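Local coordinates for protein endoglucanase family 5 (Clostridium acetobutylicum ATCC 824, PDB 6PZ7) that probably hydrolyses internal beta-1,4-glucosidic bonds of cellulose and related plant polysaccharides, as a broad-specificity endoglucanase of glycoside hydrolase family 5, at residues D6-S9 with Q10-V13; I108-Y111 with N112-A115; A116-D119 with E120-V124; P147-V150 with G151-E154. All blocks are in the same frame, centred on the assembly; numbering follows the deposited sequence. Where two conformers were deposited one is given.

All four contacts are local, each within one continuous run of chain, in an (alpha/beta)8 barrel. Contact 1 comes first, at the start of helix 9-16. Contacts 2 and 3 follow one another on helix 111-132, with centres about 11 Å apart, and Ile108 N probably hydrogen-bonds to Ser117 OG between them. Contact 4 lies in the loop between strand 139-142 and helix 161-180, its centre about 13 Å from that of contact 2. Ile149 packs on Ile108, Pro109 and Thr110, so contacts 2 and 4 join the loops that follow two adjacent barrel strands. Contact 1 stands apart: its centre is about 33 Å from that of contact 4, across the chain's centre.

Contact 1 of 4, residues D6-S9 with Q10-V13; sequences DMTS and QQIV
Thr8 and Gln11 hold each other in a capping box at the start of helix 9-16. Thr8 is the N-cap. Its OG1 accepts from Gln11 N at 3.1 Å, with an N-H...O angle of 165°. In return, Gln11 OE1 accepts from Thr8 N at 2.9 Å. This second bond lies in the plane of the amide C=O and uses a lone pair of OE1. The two side chains cross at a slant. Gln11 CG comes to 3.3 Å from Thr8 OG1, so the aliphatic part of the glutamine runs beside the hydroxyl. The chi1 of 68° puts Thr8 OG1 between its own backbone N and carbonyl carbon, facing the first turn. Gln11 is extended beyond CG, and this carries its amide back to Thr8 N.

Met7 adds an apolar side to the cap. Its CA lies 3.3 Å from Gln11 OE1. In the conformer described, the chain bends at chi3 (80°), and Met7 CE ends 4.0 Å from Ile12 CD1. Backbone bonds take over from here. Ile12 N donates to Thr8 O at 3.0 Å, and Val13 N donates to Ser9 O at 2.9 Å.

The polar ends of Ser9 and Gln10 have partners outside the turn. Ser9 OG bonds to Lys214 O, and Gln10 NE2 bonds to Asn14 OD1 and Gly296 O. The buried side of the turn rests on the barrel: Ser9 and Val13 touch Ile217 of strand 216-221, while Ile12 packs on Phe189 in a neighbouring loop.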
# COMPACT_ATOMS: atom_id res chain seq x y z
N ASP A 6 12.52 -13.24 15.95
CA ASP A 6 11.53 -14.15 16.51
C ASP A 6 10.09 -13.58 16.37
O ASP A 6 9.13 -14.27 16.73
CB ASP A 6 11.85 -14.39 17.98
CG ASP A 6 11.34 -15.74 18.49
OD1 ASP A 6 12.14 -16.52 19.08
OD2 ASP A 6 10.14 -16.03 18.30
N MET A 7 9.97 -12.37 15.86
CA MET A 7 8.66 -11.73 15.85
C MET A 7 7.72 -12.43 14.87
O MET A 7 8.12 -12.96 13.83
CB MET A 7 8.78 -10.24 15.53
CG MET A 7 9.17 -9.39 16.75
SD MET A 7 9.52 -7.67 16.35
CE MET A 7 7.87 -6.98 16.23
N THR A 8 6.46 -12.44 15.22
CA THR A 8 5.43 -12.95 14.35
C THR A 8 4.92 -11.83 13.43
O THR A 8 5.14 -10.64 13.67
CB THR A 8 4.23 -13.48 15.12
OG1 THR A 8 3.59 -12.36 15.75
CG2 THR A 8 4.66 -14.55 16.10
N SER A 9 4.20 -12.24 12.39
CA SER A 9 3.59 -11.27 11.48
C SER A 9 2.66 -10.32 12.24
O SER A 9 2.67 -9.12 11.99
CB SER A 9 2.84 -11.98 10.35
OG SER A 9 3.74 -12.57 9.43
N GLN A 10 1.87 -10.84 13.17
CA GLN A 10 0.94 -9.96 13.88
C GLN A 10 1.69 -8.97 14.76
O GLN A 10 1.31 -7.80 14.88
CB GLN A 10 -0.09 -10.77 14.69
CG GLN A 10 -1.14 -9.90 15.39
CD GLN A 10 -2.04 -9.13 14.42
OE1 GLN A 10 -2.65 -9.73 13.52
NE2 GLN A 10 -2.13 -7.82 14.59
N GLN A 11 2.79 -9.42 15.38
CA GLN A 11 3.63 -8.50 16.16
C GLN A 11 4.21 -7.40 15.27
O GLN A 11 4.25 -6.22 15.66
CB GLN A 11 4.73 -9.27 16.87
CG GLN A 11 4.19 -10.07 18.07
CD GLN A 11 5.28 -10.94 18.68
OE1 GLN A 11 6.11 -11.55 17.97
NE2 GLN A 11 5.29 -11.04 19.98
N ILE A 12 4.61 -7.76 14.05
CA ILE A 12 5.10 -6.76 13.09
C ILE A 12 4.00 -5.76 12.77
O ILE A 12 4.22 -4.54 12.78
CB ILE A 12 5.63 -7.45 11.81
CG1 ILE A 12 6.93 -8.21 12.07
CG2 ILE A 12 5.84 -6.45 10.68
CD1 ILE A 12 8.17 -7.35 12.28
N VAL A 13 2.81 -6.26 12.42
CA VAL A 13 1.71 -5.36 12.08
C VAL A 13 1.41 -4.40 13.23
O VAL A 13 1.22 -3.20 13.03
CB VAL A 13 0.47 -6.17 11.66
CG1 VAL A 13 -0.77 -5.32 11.55
CG2 VAL A 13 0.74 -6.84 10.30

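Contact 2 of 4, residues I108-Y111 with N112-A115; sequences IPTY and NKEA
Thr110 meets Lys113 as the N-cap of helix 111-132, which follows barrel strand 95-99 in this (alpha/beta)8 fold. Thr110 OG1 accepts from Lys113 N at 3.1 Å, with an N-H...O angle of 154°. The same N-H makes a weak, strongly bent bond to Thr110 O. The threonine and lysine side chains lie side by side and point the same way. Lys113 CG passes 3.4 Å from Thr110 OG1, so the first methylenes of the lysine lie against the hydroxyl. They also touch Ile108. Its CB is 3.8 Å from Lys113 CB, and its CG2 packs on Lys113 CG. The lysine bends at chi2 (-73°), and its amino end leads away from this cluster.

On another side of the turn, Tyr111 and Glu114 run alongside each other. Glu114 OE1 approaches the edge of the tyrosine ring, 3.7 Å from Tyr111 CD1 and in the ring plane. Ring and carboxylate are turned 53° apart.

Residues outside the turn position both groups. Glu114 OE1 forms a salt bridge with Lys169, and Tyr111 OH bonds to Asp165 OD2. Both partners belong to helix 161-180, so the two helices are tied side by side. Tyr111 N bonds to Glu162 OE2 of the same helix. Before the cap, Pro109 is the centre of an inverse gamma turn, with Thr110 N bonded to Ile108 O at 2.9 Å. A water bridges the opened i to i+4 pair of the first turn: it donates to Tyr111 O at 2.7 Å and accepts from Ala115 N at 3.0 Å.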
# COMPACT_ATOMS: atom_id res chain seq x y z
N ILE A 108 -0.32 -8.74 -15.87
CA ILE A 108 -1.65 -8.88 -16.47
C ILE A 108 -2.27 -10.19 -16.03
O ILE A 108 -1.89 -11.24 -16.53
CB ILE A 108 -1.62 -8.75 -18.00
CG1 ILE A 108 -0.86 -7.48 -18.43
CG2 ILE A 108 -3.06 -8.74 -18.51
CD1 ILE A 108 -0.53 -7.48 -19.94
N PRO A 109 -3.26 -10.15 -15.10
CA PRO A 109 -3.75 -11.41 -14.50
C PRO A 109 -4.84 -12.09 -15.33
O PRO A 109 -6.02 -12.17 -14.96
CB PRO A 109 -4.24 -10.97 -13.12
CG PRO A 109 -4.67 -9.56 -13.33
CD PRO A 109 -3.61 -8.98 -14.27
N THR A 110 -4.43 -12.63 -16.49
CA THR A 110 -5.26 -13.55 -17.28
C THR A 110 -4.45 -14.81 -17.54
O THR A 110 -3.21 -14.78 -17.56
CB THR A 110 -5.72 -12.95 -18.62
OG1 THR A 110 -4.56 -12.75 -19.44
CG2 THR A 110 -6.50 -11.68 -18.45
N TYR A 111 -5.13 -15.92 -17.82
CA TYR A 111 -4.42 -17.14 -18.17
C TYR A 111 -3.60 -16.93 -19.43
O TYR A 111 -2.46 -17.43 -19.55
CB TYR A 111 -5.38 -18.31 -18.36
CG TYR A 111 -6.12 -18.71 -17.10
CD1 TYR A 111 -5.46 -18.93 -15.89
CD2 TYR A 111 -7.51 -18.85 -17.10
CE1 TYR A 111 -6.14 -19.33 -14.77
CE2 TYR A 111 -8.19 -19.21 -15.97
CZ TYR A 111 -7.52 -19.46 -14.80
OH TYR A 111 -8.20 -19.80 -13.68
N ASN A 112 -4.11 -16.15 -20.37
CA ASN A 112 -3.41 -15.93 -21.62
C ASN A 112 -2.10 -15.18 -21.41
O ASN A 112 -1.10 -15.52 -22.06
CB ASN A 112 -4.34 -15.16 -22.55
CG ASN A 112 -3.67 -14.73 -23.82
OD1 ASN A 112 -3.57 -13.51 -24.08
ND2 ASN A 112 -3.23 -15.66 -24.61
N LYS A 113 -2.08 -14.17 -20.52
CA LYS A 113 -0.88 -13.35 -20.30
C LYS A 113 -0.02 -13.86 -19.15
O LYS A 113 1.08 -13.31 -18.93
CB LYS A 113 -1.25 -11.90 -20.03
CG LYS A 113 -2.00 -11.22 -21.17
CD LYS A 113 -1.16 -10.87 -22.40
CE LYS A 113 -1.94 -9.89 -23.29
NZ LYS A 113 -1.30 -9.66 -24.63
N GLU A 114 -0.46 -14.90 -18.44
CA GLU A 114 0.17 -15.30 -17.18
C GLU A 114 1.64 -15.64 -17.37
O GLU A 114 2.48 -15.24 -16.57
CB GLU A 114 -0.59 -16.48 -16.59
CG GLU A 114 -0.02 -17.06 -15.31
CD GLU A 114 -0.66 -18.38 -14.98
OE1 GLU A 114 -1.86 -18.58 -15.31
OE2 GLU A 114 0.05 -19.25 -14.41
N ALA A 115 1.98 -16.45 -18.37
CA ALA A 115 3.37 -16.93 -18.48
C ALA A 115 4.32 -15.77 -18.68
O ALA A 115 5.40 -15.73 -18.05
CB ALA A 115 3.49 -17.94 -19.62
O HOH W 1 0.15 -18.22 -19.89

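Contact 3 of 4, residues A116-D119 with E120-V124; sequences ASTD and ELTKV
Lys123 lays its side chain across that of Asp119, one helical turn earlier. Lys123 CD passes 3.3 Å from Asp119 O. In the conformer described, Lys123 NZ forms a salt bridge with Asp119 OD1 at 2.6 Å. NZ arrives on the syn side of OD1, 26° out of the carboxylate plane. The lysine bends at chi2 (70°) and is extended after that, which turns its amino end back along the helix. With CG anti to the backbone N (chi1 178°), the Asp119 carboxylate lies beside its own carbonyl, on the side where Lys123 arrives.

Thr122 makes a different bond to the turn before it. Its OG1 donates to Thr118 O at 2.9 Å. Thr122 N donates to the same oxygen at 3.0 Å. The two donors reach it from opposite faces of the carbonyl plane. Regular i to i+4 bonds run beside them: Leu121 N to Ser117 O at 2.8 Å, and Lys123 N to Asp119 O at 3.1 Å.

This is the middle of helix 111-132, in the beta-alpha-beta unit between strands 95-99 and 139-142. Thr118 and Thr122 touch Thr173 of helix 161-180. Glu120 touches Ile66, Tyr72 and Trp106 in loops. Ser117 OG bonds to Trp106 O.

The chemistry implies two ways of linking successive turns. Thr122 turns its hydroxyl onto the backbone, while Asp119 and Lys123, in this conformer, probably offset each other's charge.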
# COMPACT_ATOMS: atom_id res chain seq x y z
N ALA A 116 3.99 -14.82 -19.54
CA ALA A 116 4.91 -13.73 -19.81
C ALA A 116 5.02 -12.80 -18.62
O ALA A 116 6.11 -12.31 -18.27
CB ALA A 116 4.47 -12.94 -21.04
N SER A 117 3.91 -12.52 -17.94
CA SER A 117 3.92 -11.69 -16.74
C SER A 117 4.68 -12.37 -15.61
O SER A 117 5.46 -11.71 -14.89
CB SER A 117 2.51 -11.36 -16.26
OG SER A 117 1.85 -10.42 -17.10
N THR A 118 4.52 -13.68 -15.44
CA THR A 118 5.25 -14.42 -14.42
C THR A 118 6.74 -14.34 -14.66
O THR A 118 7.55 -14.13 -13.72
CB THR A 118 4.78 -15.87 -14.41
OG1 THR A 118 3.41 -15.91 -13.99
CG2 THR A 118 5.64 -16.77 -13.50
N ASP A 119 7.15 -14.50 -15.90
CA ASP A 119 8.56 -14.44 -16.22
C ASP A 119 9.11 -13.06 -15.89
O ASP A 119 10.18 -12.93 -15.28
CB ASP A 119 8.77 -14.78 -17.69
CG ASP A 119 10.20 -14.67 -18.08
OD1 ASP A 119 10.99 -15.54 -17.64
OD2 ASP A 119 10.55 -13.72 -18.77
N GLU A 120 8.44 -12.00 -16.32
CA GLU A 120 8.95 -10.66 -16.06
C GLU A 120 8.96 -10.36 -14.56
O GLU A 120 9.89 -9.74 -14.05
CB GLU A 120 8.16 -9.61 -16.86
CG GLU A 120 8.82 -8.27 -16.72
CD GLU A 120 8.29 -7.17 -17.65
OE1 GLU A 120 7.47 -7.46 -18.54
OE2 GLU A 120 8.75 -6.00 -17.43
N LEU A 121 7.93 -10.79 -13.83
CA LEU A 121 7.89 -10.58 -12.40
C LEU A 121 9.06 -11.24 -11.72
O LEU A 121 9.64 -10.67 -10.80
CB LEU A 121 6.61 -11.19 -11.85
CG LEU A 121 5.40 -10.30 -11.70
CD1 LEU A 121 4.19 -11.15 -11.29
CD2 LEU A 121 5.66 -9.15 -10.69
N THR A 122 9.44 -12.43 -12.16
CA THR A 122 10.60 -13.10 -11.60
C THR A 122 11.85 -12.26 -11.81
O THR A 122 12.63 -12.05 -10.87
CB THR A 122 10.78 -14.49 -12.24
OG1 THR A 122 9.60 -15.28 -12.06
CG2 THR A 122 11.93 -15.22 -11.64
N LYS A 123 12.07 -11.78 -13.04
CA LYS A 123 13.27 -11.00 -13.31
C LYS A 123 13.29 -9.69 -12.54
O LYS A 123 14.32 -9.27 -12.01
CB LYS A 123 13.38 -10.71 -14.82
CG LYS A 123 14.16 -11.73 -15.62
CD LYS A 123 13.43 -13.09 -15.76
CE LYS A 123 14.18 -14.04 -16.73
NZ LYS A 123 13.49 -15.33 -16.82
N VAL A 124 12.15 -9.01 -12.50
CA VAL A 124 12.06 -7.69 -11.86
C VAL A 124 12.16 -7.81 -10.33
O VAL A 124 13.00 -7.14 -9.72
CB VAL A 124 10.79 -6.94 -12.32
CG1 VAL A 124 10.56 -5.70 -11.50
CG2 VAL A 124 10.89 -6.61 -13.79

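Contact 4 of 4, residues P147-V150 with G151-E154; sequences PRIV and GSPE
The peptide carbonyl of Ile149 is the flat group that Ser152 grips. Ser152 N lies above its plane, 43° out of it and not on a lone pair, at 3.1 Å from Ile149 O. In the conformer described, Ser152 OG comes in closer to that plane, tilted 18° from it, and donates to the same oxygen at 2.9 Å. One carbonyl oxygen thus takes two bonds from one residue. The serine hydroxyl sits between its own backbone N and carbonyl carbon (chi1 68°), which turns it back to Ile149. Ser152 CB also packs on Ile149 CG2 at 3.8 Å.

The four residues from Ile149 to Ser152 form a type II beta turn, closed by the bond from Ser152 N. Gly151 holds the third position with a positive phi, where a side chain would run into the carbonyl oxygen of Val150.

The turn belongs to the loop between strand 139-142 and helix 161-180. Glu155 fastens it from beyond the turn: its OE1 accepts from Gly151 N, and its OE2 forms a salt bridge with Arg148 NE. Ile149 N bonds to Tyr195 OH.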
# COMPACT_ATOMS: atom_id res chain seq x y z
N PRO A 147 -3.37 -5.28 -8.34
CA PRO A 147 -3.28 -6.03 -9.60
C PRO A 147 -4.68 -6.34 -10.12
O PRO A 147 -5.54 -6.81 -9.38
CB PRO A 147 -2.54 -7.31 -9.20
CG PRO A 147 -2.83 -7.50 -7.72
CD PRO A 147 -2.86 -6.05 -7.18
N ARG A 148 -4.90 -6.09 -11.40
CA ARG A 148 -6.25 -6.11 -11.95
C ARG A 148 -6.19 -5.98 -13.46
O ARG A 148 -5.11 -5.77 -14.04
CB ARG A 148 -7.06 -4.96 -11.36
CG ARG A 148 -6.61 -3.58 -11.83
CD ARG A 148 -7.18 -2.47 -10.96
NE ARG A 148 -6.92 -1.14 -11.49
CZ ARG A 148 -5.79 -0.49 -11.36
NH1 ARG A 148 -4.78 -0.98 -10.68
NH2 ARG A 148 -5.65 0.70 -11.95
N ILE A 149 -7.35 -6.12 -14.09
CA ILE A 149 -7.53 -5.91 -15.53
C ILE A 149 -8.19 -4.55 -15.74
O ILE A 149 -9.39 -4.38 -15.50
CB ILE A 149 -8.33 -7.04 -16.18
CG1 ILE A 149 -7.65 -8.39 -15.91
CG2 ILE A 149 -8.50 -6.76 -17.68
CD1 ILE A 149 -6.34 -8.56 -16.51
N VAL A 150 -7.39 -3.56 -16.12
CA VAL A 150 -7.91 -2.22 -16.29
C VAL A 150 -8.91 -2.22 -17.45
O VAL A 150 -8.65 -2.76 -18.54
CB VAL A 150 -6.77 -1.23 -16.55
CG1 VAL A 150 -7.32 0.16 -16.83
CG2 VAL A 150 -5.81 -1.20 -15.36
N GLY A 151 -10.07 -1.61 -17.21
CA GLY A 151 -11.13 -1.57 -18.19
C GLY A 151 -12.07 -2.74 -18.16
O GLY A 151 -13.07 -2.72 -18.88
N SER A 152 -11.82 -3.75 -17.33
CA SER A 152 -12.78 -4.81 -17.30
C SER A 152 -13.98 -4.42 -16.43
O SER A 152 -13.90 -3.57 -15.54
CB SER A 152 -12.16 -6.07 -16.77
OG SER A 152 -11.84 -5.90 -15.43
N PRO A 153 -15.14 -5.03 -16.70
CA PRO A 153 -16.32 -4.68 -15.89
C PRO A 153 -16.13 -4.91 -14.41
O PRO A 153 -16.73 -4.22 -13.60
CB PRO A 153 -17.42 -5.60 -16.45
CG PRO A 153 -17.00 -5.87 -17.88
CD PRO A 153 -15.47 -5.97 -17.79
N GLU A 154 -15.33 -5.90 -14.04
CA GLU A 154 -15.10 -6.30 -12.66
C GLU A 154 -13.90 -5.64 -12.01
O GLU A 154 -13.54 -6.01 -10.88
CB GLU A 154 -15.00 -7.83 -12.54
CG GLU A 154 -16.22 -8.60 -13.05
CD GLU A 154 -16.20 -8.90 -14.53
OE1 GLU A 154 -15.28 -8.57 -15.28
OE2 GLU A 154 -17.21 -9.53 -14.99